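Local coordinates for thiamin pyrophosphokinase family protein (Enterococcus faecalis, PDB 3MEL) that probably transfers a diphosphate group from ATP to thiamine, forming thiamine diphosphate, and binds that product together with magnesium ions, at residues S2-V7 and Y25-D30; S13-I18 and T97-T102; V124-R129 and Q138-G143; L156-L161 and G204-I209. All blocks are in the same frame, centred on the assembly; numbering follows the deposited sequence.

Interactions 1 and 2 belong to the N-terminal parallel half of one mixed sheet, and interactions 3 and 4 to its antiparallel half. Strands 3-7 and 95-99 are neighbours, which brings interactions 1 and 2 into touch with centres about 11 Å apart; along the chain their segments interleave. Strand 95-99 also adjoins strand 128-131, linking interaction 2 to interaction 3, and strands 135-140 and 206-211 join interaction 3 to interaction 4, centres about 10 Å apart. Interactions 1 and 4, about 24 Å apart between centres, lie on opposite sides of the chain's centre. The sheet thus runs from the region assigned as catalytic to that assigned as vitamin B1 binding.

Interaction 1: S2-V7 and Y25-D30; sequences SRVLLV and YFVGID
The Tyr-25 ring receives CG1 of Val-4 at its edge and in its plane, with 3.7 Å between that methyl and Tyr-25 CD2, while the Phe-26 ring meets CD2 of Leu-5 at an oblique angle, 4.0 Å from Phe-26 CD1. The two rings leave their chain toward different faces of the sheet. Val-4 and Tyr-25 run side by side in the same direction. CG1 of Val-4 stands anti to its own backbone nitrogen (chi1 -177°), a rotation that lets this one methyl also reach CG2 of Val-27 at 3.8 Å. On that same face Leu-6 lies alongside Val-27, its CG against CB of the valine.

Strands 3-7 and 26-29 run parallel, 17° between their directions, and are adjacent in the parallel half of the mixed sheet. Three bridges set the register: Leu-5 with Phe-26, Leu-6 with Val-27, Val-7 with Gly-28. The amide of Leu-5 donates to Tyr-25 O at 3.1 Å in an almost straight bond (N-H...O 175°), and Val-27 N returns to Leu-5 O at 2.8 Å. Val-7 N then bonds to Val-27 O, and Ile-29 N to Val-7 O. Past the end of the strand, Asp-30 is a magnesium ligand, its OD1 also hydrogen-bonded to Phe-50 N. The side chain of Ile-29 lies about 4 Å from the bound thiamine diphosphate and touches Asp-79 and Thr-80 at the start of helix 79-90, and Val-7 and Phe-26 pack on Leu-36 of helix 32-37.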
loop_
_atom_site.group_PDB
_atom_site.type_symbol
_atom_site.label_atom_id
_atom_site.label_comp_id
_atom_site.label_asym_id
_atom_site.label_seq_id
_atom_site.Cartn_x
_atom_site.Cartn_y
_atom_site.Cartn_z
ATOM N N SER A 2 25.016 -1.891 12.927
ATOM C CA SER A 2 24.058 -2.598 13.772
ATOM C C SER A 2 22.742 -2.782 13.040
ATOM O O SER A 2 22.323 -1.913 12.303
ATOM C CB SER A 2 23.840 -1.823 15.072
ATOM O OG SER A 2 23.858 -0.430 14.820
ATOM N N ARG A 3 22.089 -3.915 13.231
ATOM C CA ARG A 3 20.768 -4.083 12.660
ATOM C C ARG A 3 19.770 -4.516 13.713
ATOM O O ARG A 3 20.112 -5.287 14.611
ATOM C CB ARG A 3 20.809 -5.106 11.542
ATOM C CG ARG A 3 21.719 -4.702 10.426
ATOM C CD ARG A 3 21.658 -5.715 9.313
ATOM N NE ARG A 3 22.635 -5.402 8.280
ATOM C CZ ARG A 3 23.831 -5.967 8.195
ATOM N NH1 ARG A 3 24.196 -6.889 9.081
ATOM N NH2 ARG A 3 24.658 -5.616 7.220
ATOM N N VAL A 4 18.542 -4.018 13.620
ATOM C CA VAL A 4 17.510 -4.470 14.530
ATOM C C VAL A 4 16.366 -5.031 13.732
ATOM O O VAL A 4 16.016 -4.481 12.704
ATOM C CB VAL A 4 16.995 -3.338 15.400
ATOM C CG1 VAL A 4 15.969 -3.872 16.386
ATOM C CG2 VAL A 4 18.156 -2.640 16.121
ATOM N N LEU A 5 15.784 -6.128 14.193
ATOM C CA LEU A 5 14.666 -6.750 13.482
ATOM C C LEU A 5 13.351 -6.662 14.256
ATOM O O LEU A 5 13.288 -7.118 15.387
ATOM C CB LEU A 5 14.967 -8.217 13.216
ATOM C CG LEU A 5 13.835 -8.950 12.510
ATOM C CD1 LEU A 5 13.791 -8.542 11.053
ATOM C CD2 LEU A 5 14.008 -10.437 12.621
ATOM N N LEU A 6 12.303 -6.098 13.645
ATOM C CA LEU A 6 10.996 -5.948 14.313
ATOM C C LEU A 6 9.919 -6.832 13.681
ATOM O O LEU A 6 9.871 -6.959 12.474
ATOM C CB LEU A 6 10.548 -4.485 14.317
ATOM C CG LEU A 6 11.519 -3.472 14.926
ATOM C CD1 LEU A 6 12.639 -3.186 13.935
ATOM C CD2 LEU A 6 10.830 -2.186 15.328
ATOM N N VAL A 7 9.060 -7.445 14.491
ATOM C CA VAL A 7 8.089 -8.413 13.971
ATOM C C VAL A 7 6.624 -8.100 14.341
ATOM O O VAL A 7 6.188 -8.311 15.467
ATOM C CB VAL A 7 8.447 -9.844 14.417
ATOM C CG1 VAL A 7 7.578 -10.854 13.721
ATOM C CG2 VAL A 7 9.929 -10.129 14.152
ATOM N N TYR A 25 19.439 -7.553 17.774
ATOM C CA TYR A 25 18.357 -7.226 18.686
ATOM C C TYR A 25 17.050 -7.617 18.012
ATOM O O TYR A 25 16.803 -7.232 16.874
ATOM C CB TYR A 25 18.374 -5.723 18.976
ATOM C CG TYR A 25 17.575 -5.282 20.187
ATOM C CD1 TYR A 25 17.945 -5.682 21.469
ATOM C CD2 TYR A 25 16.459 -4.443 20.056
ATOM C CE1 TYR A 25 17.220 -5.279 22.582
ATOM C CE2 TYR A 25 15.738 -4.027 21.167
ATOM C CZ TYR A 25 16.126 -4.450 22.422
ATOM O OH TYR A 25 15.425 -4.056 23.536
ATOM N N PHE A 26 16.216 -8.384 18.706
ATOM C CA PHE A 26 14.958 -8.839 18.130
ATOM C C PHE A 26 13.766 -8.263 18.880
ATOM O O PHE A 26 13.681 -8.369 20.104
ATOM C CB PHE A 26 14.887 -10.366 18.114
ATOM C CG PHE A 26 15.888 -11.012 17.200
ATOM C CD1 PHE A 26 15.476 -11.787 16.134
ATOM C CD2 PHE A 26 17.252 -10.856 17.412
ATOM C CE1 PHE A 26 16.397 -12.405 15.296
ATOM C CE2 PHE A 26 18.175 -11.466 16.579
ATOM C CZ PHE A 26 17.740 -12.236 15.513
ATOM N N VAL A 27 12.842 -7.668 18.126
ATOM C CA VAL A 27 11.710 -6.932 18.679
ATOM C C VAL A 27 10.391 -7.540 18.225
ATOM O O VAL A 27 10.131 -7.643 17.042
ATOM C CB VAL A 27 11.755 -5.458 18.257
ATOM C CG1 VAL A 27 10.653 -4.662 18.954
ATOM C CG2 VAL A 27 13.093 -4.863 18.588
ATOM N N GLY A 28 9.566 -7.950 19.181
ATOM C CA GLY A 28 8.258 -8.484 18.879
ATOM C C GLY A 28 7.237 -7.374 19.013
ATOM O O GLY A 28 7.353 -6.506 19.876
ATOM N N ILE A 29 6.240 -7.385 18.143
ATOM C CA ILE A 29 5.155 -6.424 18.226
ATOM C C ILE A 29 3.853 -7.191 18.361
ATOM O O ILE A 29 3.458 -7.914 17.449
ATOM C CB ILE A 29 5.112 -5.541 16.980
ATOM C CG1 ILE A 29 6.470 -4.853 16.777
ATOM C CG2 ILE A 29 4.011 -4.534 17.104
ATOM C CD1 ILE A 29 6.578 -4.040 15.508
ATOM N N ASP A 30 3.200 -7.060 19.514
ATOM C CA ASP A 30 1.952 -7.771 19.754
ATOM C C ASP A 30 2.127 -9.244 19.405
ATOM O O ASP A 30 2.991 -9.923 19.937
ATOM C CB ASP A 30 0.809 -7.184 18.912
ATOM C CG ASP A 30 -0.185 -6.399 19.730
ATOM O OD1 ASP A 30 0.164 -5.952 20.835
ATOM O OD2 ASP A 30 -1.324 -6.210 19.261
#

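Interaction 2: S13-I18 and T97-T102; sequences SDWPTI and TIIGAT
Trp-15 and Gly-100 have the nearest CA atoms of the two segments, 6.1 Å apart, where the irregular segment 13-18 passes the point at which strand 95-99 gives way to a loop. Ile-99, the last residue of that strand, makes the largest single contribution. Its CD1 sits squarely above the five-membered ring of Trp-15, 3.3 Å from the centroid and only 2° from the ring normal, a CH-pi contact. The two side chains cross at about a right angle, and the terminal CD1 of the isoleucine does the touching. CG1 of Ile-99 is placed between its own backbone N and carbonyl carbon (chi1 72°), which directs one branch at the tryptophan and leaves CG2 to meet the proline: Ile-99 CG2 is 3.5 Å from Pro-16 CG and equally near Pro-16 CD.

Gly-100 comes at the edge of the same indole, its CA 3.9 Å from Trp-15 NE1, and its backbone has a positive phi of 83° as the chain leaves the strand. An inverse gamma turn centred on Ala-101 then brings Thr-102 round to face Asp-14, but OG1 of Thr-102 and OD2 of Asp-14 are 4.0 Å apart.

Outside the pair, Trp-15 also packs on Val-7 and Pro-16 on Cys-131, placing the loop over strands 3-7 and 128-131 as well as 95-99. Arg-133 adds polar ties to the loop, a backbone bond with Asp-14 and a weak one from its NH1 to Trp-15 O. Between these two segments themselves, the contact is chiefly apolar and rests on the fit of Ile-99 against Trp-15 and Pro-16.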
loop_
_atom_site.group_PDB
_atom_site.type_symbol
_atom_site.label_atom_id
_atom_site.label_comp_id
_atom_site.label_asym_id
_atom_site.label_seq_id
_atom_site.Cartn_x
_atom_site.Cartn_y
_atom_site.Cartn_z
ATOM N N SER A 13 4.403 -16.638 6.909
ATOM C CA SER A 13 4.486 -17.179 5.555
ATOM C C SER A 13 4.913 -16.105 4.565
ATOM O O SER A 13 5.477 -16.410 3.517
ATOM C CB SER A 13 3.137 -17.752 5.122
ATOM O OG SER A 13 2.800 -18.893 5.889
ATOM N N ASP A 14 4.645 -14.848 4.904
ATOM C CA ASP A 14 4.915 -13.740 4.000
ATOM C C ASP A 14 6.135 -12.978 4.431
ATOM O O ASP A 14 6.366 -11.860 3.954
ATOM C CB ASP A 14 3.732 -12.782 3.935
ATOM C CG ASP A 14 2.459 -13.471 3.541
ATOM O OD1 ASP A 14 2.530 -14.487 2.814
ATOM O OD2 ASP A 14 1.388 -12.996 3.965
ATOM N N TRP A 15 6.899 -13.584 5.338
ATOM C CA TRP A 15 8.158 -13.021 5.781
ATOM C C TRP A 15 9.185 -13.037 4.651
ATOM O O TRP A 15 9.119 -13.868 3.744
ATOM C CB TRP A 15 8.711 -13.831 6.950
ATOM C CG TRP A 15 8.189 -13.469 8.327
ATOM C CD1 TRP A 15 7.296 -12.477 8.656
ATOM C CD2 TRP A 15 8.549 -14.103 9.559
ATOM N NE1 TRP A 15 7.075 -12.469 10.014
ATOM C CE2 TRP A 15 7.837 -13.453 10.590
ATOM C CE3 TRP A 15 9.401 -15.162 9.889
ATOM C CZ2 TRP A 15 7.958 -13.831 11.927
ATOM C CZ3 TRP A 15 9.516 -15.536 11.207
ATOM C CH2 TRP A 15 8.799 -14.875 12.212
ATOM N N PRO A 16 10.151 -12.116 4.705
ATOM C CA PRO A 16 11.278 -12.267 3.804
ATOM C C PRO A 16 12.100 -13.428 4.349
ATOM O O PRO A 16 11.894 -13.868 5.486
ATOM C CB PRO A 16 12.069 -10.973 4.002
ATOM C CG PRO A 16 11.323 -10.163 4.997
ATOM C CD PRO A 16 10.380 -11.057 5.694
ATOM N N THR A 17 13.021 -13.939 3.551
ATOM C CA THR A 17 13.983 -14.861 4.079
ATOM C C THR A 17 14.800 -14.060 5.062
ATOM O O THR A 17 15.348 -13.021 4.716
ATOM C CB THR A 17 14.866 -15.454 2.977
ATOM O OG1 THR A 17 14.282 -16.679 2.520
ATOM C CG2 THR A 17 16.247 -15.739 3.513
ATOM N N ILE A 18 14.859 -14.544 6.296
ATOM C CA ILE A 18 15.654 -13.896 7.332
ATOM C C ILE A 18 16.947 -14.666 7.717
ATOM O O ILE A 18 16.956 -15.897 7.833
ATOM C CB ILE A 18 14.777 -13.605 8.590
ATOM C CG1 ILE A 18 15.644 -13.232 9.780
ATOM C CG2 ILE A 18 13.905 -14.802 8.961
ATOM C CD1 ILE A 18 14.962 -13.484 11.100
ATOM N N THR A 97 14.610 -3.065 10.485
ATOM C CA THR A 97 13.930 -3.877 9.499
ATOM C C THR A 97 12.606 -4.322 10.076
ATOM O O THR A 97 12.555 -4.998 11.101
ATOM C CB THR A 97 14.771 -5.116 9.136
ATOM O OG1 THR A 97 16.038 -4.696 8.614
ATOM C CG2 THR A 97 14.056 -5.980 8.120
ATOM N N ILE A 98 11.525 -3.936 9.420
ATOM C CA ILE A 98 10.210 -4.291 9.915
ATOM C C ILE A 98 9.573 -5.343 9.049
ATOM O O ILE A 98 9.224 -5.083 7.910
ATOM C CB ILE A 98 9.289 -3.071 9.990
ATOM C CG1 ILE A 98 9.921 -1.984 10.859
ATOM C CG2 ILE A 98 7.930 -3.464 10.549
ATOM C CD1 ILE A 98 8.986 -0.802 11.103
ATOM N N ILE A 99 9.415 -6.540 9.585
ATOM C CA ILE A 99 8.692 -7.569 8.866
ATOM C C ILE A 99 7.368 -7.917 9.564
ATOM O O ILE A 99 7.162 -7.584 10.732
ATOM C CB ILE A 99 9.540 -8.832 8.674
ATOM C CG1 ILE A 99 9.700 -9.577 10.001
ATOM C CG2 ILE A 99 10.887 -8.467 8.056
ATOM C CD1 ILE A 99 10.219 -10.985 9.868
ATOM N N GLY A 100 6.469 -8.563 8.824
ATOM C CA GLY A 100 5.222 -9.055 9.364
ATOM C C GLY A 100 4.185 -7.977 9.398
ATOM O O GLY A 100 3.135 -8.159 10.001
ATOM N N ALA A 101 4.483 -6.835 8.784
ATOM C CA ALA A 101 3.497 -5.760 8.670
ATOM C C ALA A 101 2.647 -6.027 7.432
ATOM O O ALA A 101 2.540 -5.171 6.544
ATOM C CB ALA A 101 4.173 -4.406 8.580
ATOM N N THR A 102 2.045 -7.221 7.408
ATOM C CA THR A 102 1.405 -7.803 6.222
ATOM C C THR A 102 -0.081 -8.144 6.451
ATOM O O THR A 102 -0.741 -8.732 5.588
ATOM C CB THR A 102 2.188 -9.077 5.701
ATOM O OG1 THR A 102 2.184 -10.126 6.684
ATOM C CG2 THR A 102 3.625 -8.725 5.340
#

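Interaction 3: V124-R129 and Q138-G143; sequences VLRQIR and QYYAPG
The hairpin of strands 128-131 and 135-140 is reached here at its open end, where the 3-10 segment 125-127 leads into the first strand and packs against the end of the second. Arg-126 carries the polar part. Its NE donates to Tyr-139 O at 2.7 Å with an N-H...O angle of 162°, and the acceptor lies close to the guanidinium plane. One face of that guanidinium is stacked on the Tyr-140 ring, centres 3.8 Å apart and planes 13° from parallel. CZ stands 35° off the ring normal, an off-centre cation-pi contact. Bends at chi2 and chi3 turn the guanidinium across to strand 135-140, where it reaches both tyrosines.

This hairpin follows strand 95-99 in the sheet and begins its antiparallel half, with strand 206-211 on the far flank of 135-140. Leu-125 CD2 meets Ala-141 CB at 3.9 Å, and Leu-125 CD1 lies 3.4 Å from Tyr-139 O. Ile-128 CG2 packs against Tyr-139 CE2 at 4.0 Å, while Ile-128 O sits at the edge of the Tyr-139 ring. Arg-129 makes a salt bridge with Glu-95; Phe-199 meets Tyr-140 edge-to-face.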
loop_
_atom_site.group_PDB
_atom_site.type_symbol
_atom_site.label_atom_id
_atom_site.label_comp_id
_atom_site.label_asym_id
_atom_site.label_seq_id
_atom_site.Cartn_x
_atom_site.Cartn_y
_atom_site.Cartn_z
ATOM N N VAL A 124 16.025 9.583 10.812
ATOM C CA VAL A 124 16.539 8.255 10.519
ATOM C C VAL A 124 15.809 7.531 9.375
ATOM O O VAL A 124 15.635 6.313 9.444
ATOM C CB VAL A 124 16.550 7.355 11.788
ATOM C CG1 VAL A 124 17.417 7.966 12.883
ATOM C CG2 VAL A 124 15.141 7.108 12.308
ATOM N N LEU A 125 15.400 8.248 8.325
ATOM C CA LEU A 125 14.686 7.595 7.216
ATOM C C LEU A 125 15.561 6.598 6.485
ATOM O O LEU A 125 15.103 5.577 5.979
ATOM C CB LEU A 125 14.145 8.616 6.217
ATOM C CG LEU A 125 15.083 9.587 5.512
ATOM C CD1 LEU A 125 15.673 9.001 4.266
ATOM C CD2 LEU A 125 14.279 10.811 5.168
ATOM N N ARG A 126 16.840 6.927 6.424
ATOM C CA ARG A 126 17.838 6.110 5.785
ATOM C C ARG A 126 18.009 4.804 6.565
ATOM O O ARG A 126 18.588 3.847 6.077
ATOM C CB ARG A 126 19.130 6.920 5.756
ATOM C CG ARG A 126 19.952 6.839 4.486
ATOM C CD ARG A 126 19.151 7.120 3.244
ATOM N NE ARG A 126 18.436 5.934 2.786
ATOM C CZ ARG A 126 19.013 4.801 2.392
ATOM N NH1 ARG A 126 18.257 3.791 1.989
ATOM N NH2 ARG A 126 20.337 4.672 2.398
ATOM N N GLN A 127 17.467 4.761 7.776
ATOM C CA GLN A 127 17.640 3.612 8.666
ATOM C C GLN A 127 16.460 2.639 8.691
ATOM O O GLN A 127 16.548 1.582 9.297
ATOM C CB GLN A 127 17.911 4.090 10.098
ATOM C CG GLN A 127 19.239 4.799 10.276
ATOM C CD GLN A 127 19.527 5.132 11.711
ATOM O OE1 GLN A 127 19.236 4.350 12.616
ATOM N NE2 GLN A 127 20.110 6.293 11.936
ATOM N N ILE A 128 15.364 2.998 8.036
ATOM C CA ILE A 128 14.100 2.288 8.177
ATOM C C ILE A 128 13.851 1.425 6.940
ATOM O O ILE A 128 13.942 1.914 5.811
ATOM C CB ILE A 128 12.939 3.336 8.456
ATOM C CG1 ILE A 128 13.100 3.945 9.855
ATOM C CG2 ILE A 128 11.544 2.742 8.286
ATOM C CD1 ILE A 128 12.548 5.330 10.006
ATOM N N ARG A 129 13.580 0.138 7.150
ATOM C CA ARG A 129 13.282 -0.791 6.053
ATOM C C ARG A 129 12.057 -1.613 6.396
ATOM O O ARG A 129 11.912 -2.044 7.542
ATOM C CB ARG A 129 14.437 -1.771 5.824
ATOM C CG ARG A 129 15.302 -1.490 4.624
ATOM C CD ARG A 129 16.171 -0.269 4.861
ATOM N NE ARG A 129 17.565 -0.482 4.481
ATOM C CZ ARG A 129 18.510 0.441 4.633
ATOM N NH1 ARG A 129 18.186 1.627 5.135
ATOM N NH2 ARG A 129 19.769 0.187 4.279
ATOM N N GLN A 138 12.934 0.886 0.920
ATOM C CA GLN A 138 13.943 1.766 1.501
ATOM C C GLN A 138 13.539 3.211 1.275
ATOM O O GLN A 138 12.918 3.517 0.259
ATOM C CB GLN A 138 15.295 1.533 0.832
ATOM C CG GLN A 138 16.219 0.591 1.583
ATOM C CD GLN A 138 17.677 0.753 1.167
ATOM O OE1 GLN A 138 18.073 0.356 0.070
ATOM N NE2 GLN A 138 18.476 1.350 2.038
ATOM N N TYR A 139 13.897 4.107 2.192
ATOM C CA TYR A 139 13.503 5.514 2.044
ATOM C C TYR A 139 14.669 6.433 1.742
ATOM O O TYR A 139 15.772 6.227 2.235
ATOM C CB TYR A 139 12.735 6.021 3.269
ATOM C CG TYR A 139 11.448 5.278 3.492
ATOM C CD1 TYR A 139 10.286 5.629 2.818
ATOM C CD2 TYR A 139 11.396 4.208 4.360
ATOM C CE1 TYR A 139 9.111 4.938 3.018
ATOM C CE2 TYR A 139 10.229 3.517 4.564
ATOM C CZ TYR A 139 9.098 3.879 3.893
ATOM O OH TYR A 139 7.968 3.162 4.110
ATOM N N TYR A 140 14.411 7.448 0.921
ATOM C CA TYR A 140 15.437 8.413 0.558
ATOM C C TYR A 140 14.954 9.858 0.610
ATOM O O TYR A 140 13.879 10.175 0.116
ATOM C CB TYR A 140 15.963 8.117 -0.838
ATOM C CG TYR A 140 16.769 6.850 -0.929
ATOM C CD1 TYR A 140 18.124 6.849 -0.655
ATOM C CD2 TYR A 140 16.172 5.655 -1.288
ATOM C CE1 TYR A 140 18.851 5.700 -0.731
ATOM C CE2 TYR A 140 16.897 4.493 -1.367
ATOM C CZ TYR A 140 18.238 4.519 -1.091
ATOM O OH TYR A 140 18.973 3.353 -1.189
ATOM N N ALA A 141 15.760 10.725 1.210
ATOM C CA ALA A 141 15.576 12.153 1.062
ATOM C C ALA A 141 16.462 12.598 -0.098
ATOM O O ALA A 141 17.283 11.822 -0.569
ATOM C CB ALA A 141 15.963 12.856 2.324
ATOM N N PRO A 142 16.304 13.850 -0.563
ATOM C CA PRO A 142 17.057 14.346 -1.722
ATOM C C PRO A 142 18.561 14.113 -1.628
ATOM O O PRO A 142 19.213 14.541 -0.675
ATOM C CB PRO A 142 16.782 15.848 -1.688
ATOM C CG PRO A 142 15.461 15.960 -1.073
ATOM C CD PRO A 142 15.416 14.889 -0.014
ATOM N N GLY A 143 19.110 13.454 -2.637
ATOM C CA GLY A 143 20.540 13.261 -2.711
ATOM C C GLY A 143 20.885 12.545 -3.994
ATOM O O GLY A 143 20.128 12.599 -4.959
#

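Interaction 4: L156-L161 and G204-I209; sequences LAYCCL and GMIAVI
Val-208 turns CG1 to the side of its carbonyl carbon (chi1 170°), setting that methyl against CD1 of Leu-156, 3.8 Å away, and keeping CG2 for the ring of Tyr-158. The latter methyl comes 3.9 Å from Tyr-158 CE1, where the valine and tyrosine run alongside each other from the same face. A chi1 of -60° carries SG of Cys-159 back beside its own nitrogen and toward CD1 of Ile-209, at 3.7 Å. Leu-161 CD1 meets both CE of Met-205, a selenomethionine, and CB of Ala-207.

Strands 156-160 and 206-209 are antiparallel, their directions 157° apart. Cys-159 and Ala-207 form a hydrogen-bonded pair: Ala-207 N gives a nearly straight bond to Cys-159 O (2.8 Å), and Cys-159 N bonds in return to Ala-207 O. Ile-209 N bonds to Ala-157 O, with a weak return from Ala-157 N, and Leu-161 N donates to Met-205 O at 2.9 Å.

In the sheet this pair lies between strand 135-140, next to 206-211, and strand 185-190, next to 155-160. Phe-199 of strand 196-200 meets Tyr-158 edge-to-face, while Ala-157 and Cys-159 pack on Asp-107 of the second subunit.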
loop_
_atom_site.group_PDB
_atom_site.type_symbol
_atom_site.label_atom_id
_atom_site.label_comp_id
_atom_site.label_asym_id
_atom_site.label_seq_id
_atom_site.Cartn_x
_atom_site.Cartn_y
_atom_site.Cartn_z
ATOM N N LEU A 156 12.368 -3.063 -9.873
ATOM C CA LEU A 156 12.819 -1.871 -9.174
ATOM C C LEU A 156 11.758 -0.775 -9.338
ATOM O O LEU A 156 11.116 -0.667 -10.375
ATOM C CB LEU A 156 14.168 -1.415 -9.740
ATOM C CG LEU A 156 14.811 -0.111 -9.247
ATOM C CD1 LEU A 156 15.079 -0.106 -7.729
ATOM C CD2 LEU A 156 16.077 0.193 -10.032
ATOM N N ALA A 157 11.556 0.038 -8.318
ATOM C CA ALA A 157 10.511 1.040 -8.397
ATOM C C ALA A 157 10.921 2.302 -7.672
ATOM O O ALA A 157 11.529 2.261 -6.596
ATOM C CB ALA A 157 9.238 0.506 -7.828
ATOM N N TYR A 158 10.618 3.432 -8.288
ATOM C CA TYR A 158 10.756 4.701 -7.606
ATOM C C TYR A 158 9.371 5.259 -7.336
ATOM O O TYR A 158 8.673 5.742 -8.235
ATOM C CB TYR A 158 11.623 5.664 -8.404
ATOM C CG TYR A 158 13.041 5.166 -8.545
ATOM C CD1 TYR A 158 14.021 5.530 -7.634
ATOM C CD2 TYR A 158 13.394 4.316 -9.586
ATOM C CE1 TYR A 158 15.322 5.052 -7.760
ATOM C CE2 TYR A 158 14.663 3.852 -9.726
ATOM C CZ TYR A 158 15.630 4.218 -8.813
ATOM O OH TYR A 158 16.904 3.736 -8.971
ATOM N N CYS A 159 8.967 5.129 -6.079
ATOM C CA CYS A 159 7.662 5.562 -5.628
ATOM C C CYS A 159 7.834 6.912 -4.956
ATOM O O CYS A 159 8.432 7.005 -3.893
ATOM C CB CYS A 159 7.113 4.523 -4.665
ATOM S SG CYS A 159 6.953 2.908 -5.441
ATOM N N CYS A 160 7.380 7.968 -5.613
ATOM C CA CYS A 160 7.502 9.310 -5.067
ATOM C C CYS A 160 6.345 9.572 -4.123
ATOM O O CYS A 160 5.196 9.676 -4.558
ATOM C CB CYS A 160 7.496 10.340 -6.191
ATOM S SG CYS A 160 8.793 10.052 -7.393
ATOM N N LEU A 161 6.638 9.673 -2.833
ATOM C CA LEU A 161 5.582 9.805 -1.853
ATOM C C LEU A 161 5.022 11.227 -1.859
ATOM O O LEU A 161 3.875 11.487 -1.421
ATOM C CB LEU A 161 6.095 9.411 -0.476
ATOM C CG LEU A 161 6.628 7.982 -0.435
ATOM C CD1 LEU A 161 7.227 7.688 0.934
ATOM C CD2 LEU A 161 5.526 6.987 -0.808
ATOM N N GLY A 204 11.688 16.391 -2.004
ATOM C CA GLY A 204 10.642 15.403 -1.811
ATOM C C GLY A 204 11.144 14.145 -1.134
ATOM O O GLY A 204 12.236 14.117 -0.581
HETATM N N MSE A 205 10.339 13.095 -1.161
HETATM C CA MSE A 205 10.792 11.851 -0.599
HETATM C C MSE A 205 10.369 10.670 -1.422
HETATM O O MSE A 205 9.233 10.581 -1.860
HETATM C CB MSE A 205 10.325 11.685 0.831
HETATM C CG MSE A 205 11.465 11.299 1.759
HETATM SE SE MSE A 205 10.827 10.519 3.407
HETATM C CE MSE A 205 9.616 9.175 2.695
ATOM N N ILE A 206 11.313 9.760 -1.635
ATOM C CA ILE A 206 11.059 8.590 -2.455
ATOM C C ILE A 206 11.242 7.318 -1.652
ATOM O O ILE A 206 12.067 7.228 -0.728
ATOM C CB ILE A 206 11.958 8.548 -3.703
ATOM C CG1 ILE A 206 11.921 9.895 -4.423
ATOM C CG2 ILE A 206 11.518 7.427 -4.637
ATOM C CD1 ILE A 206 12.943 10.021 -5.513
ATOM N N ALA A 207 10.428 6.340 -2.011
ATOM C CA ALA A 207 10.516 5.031 -1.425
ATOM C C ALA A 207 11.014 4.138 -2.528
ATOM O O ALA A 207 10.280 3.837 -3.467
ATOM C CB ALA A 207 9.136 4.566 -0.945
ATOM N N VAL A 208 12.269 3.731 -2.450
ATOM C CA VAL A 208 12.752 2.798 -3.438
ATOM C C VAL A 208 12.196 1.437 -3.060
ATOM O O VAL A 208 12.321 1.014 -1.905
ATOM C CB VAL A 208 14.279 2.797 -3.484
ATOM C CG1 VAL A 208 14.788 1.646 -4.330
ATOM C CG2 VAL A 208 14.773 4.132 -4.013
ATOM N N ILE A 209 11.554 0.762 -4.009
ATOM C CA ILE A 209 10.973 -0.554 -3.739
ATOM C C ILE A 209 11.475 -1.627 -4.692
ATOM O O ILE A 209 11.424 -1.446 -5.901
ATOM C CB ILE A 209 9.421 -0.531 -3.794
ATOM C CG1 ILE A 209 8.841 0.323 -2.661
ATOM C CG2 ILE A 209 8.858 -1.943 -3.723
ATOM C CD1 ILE A 209 7.337 0.419 -2.695
#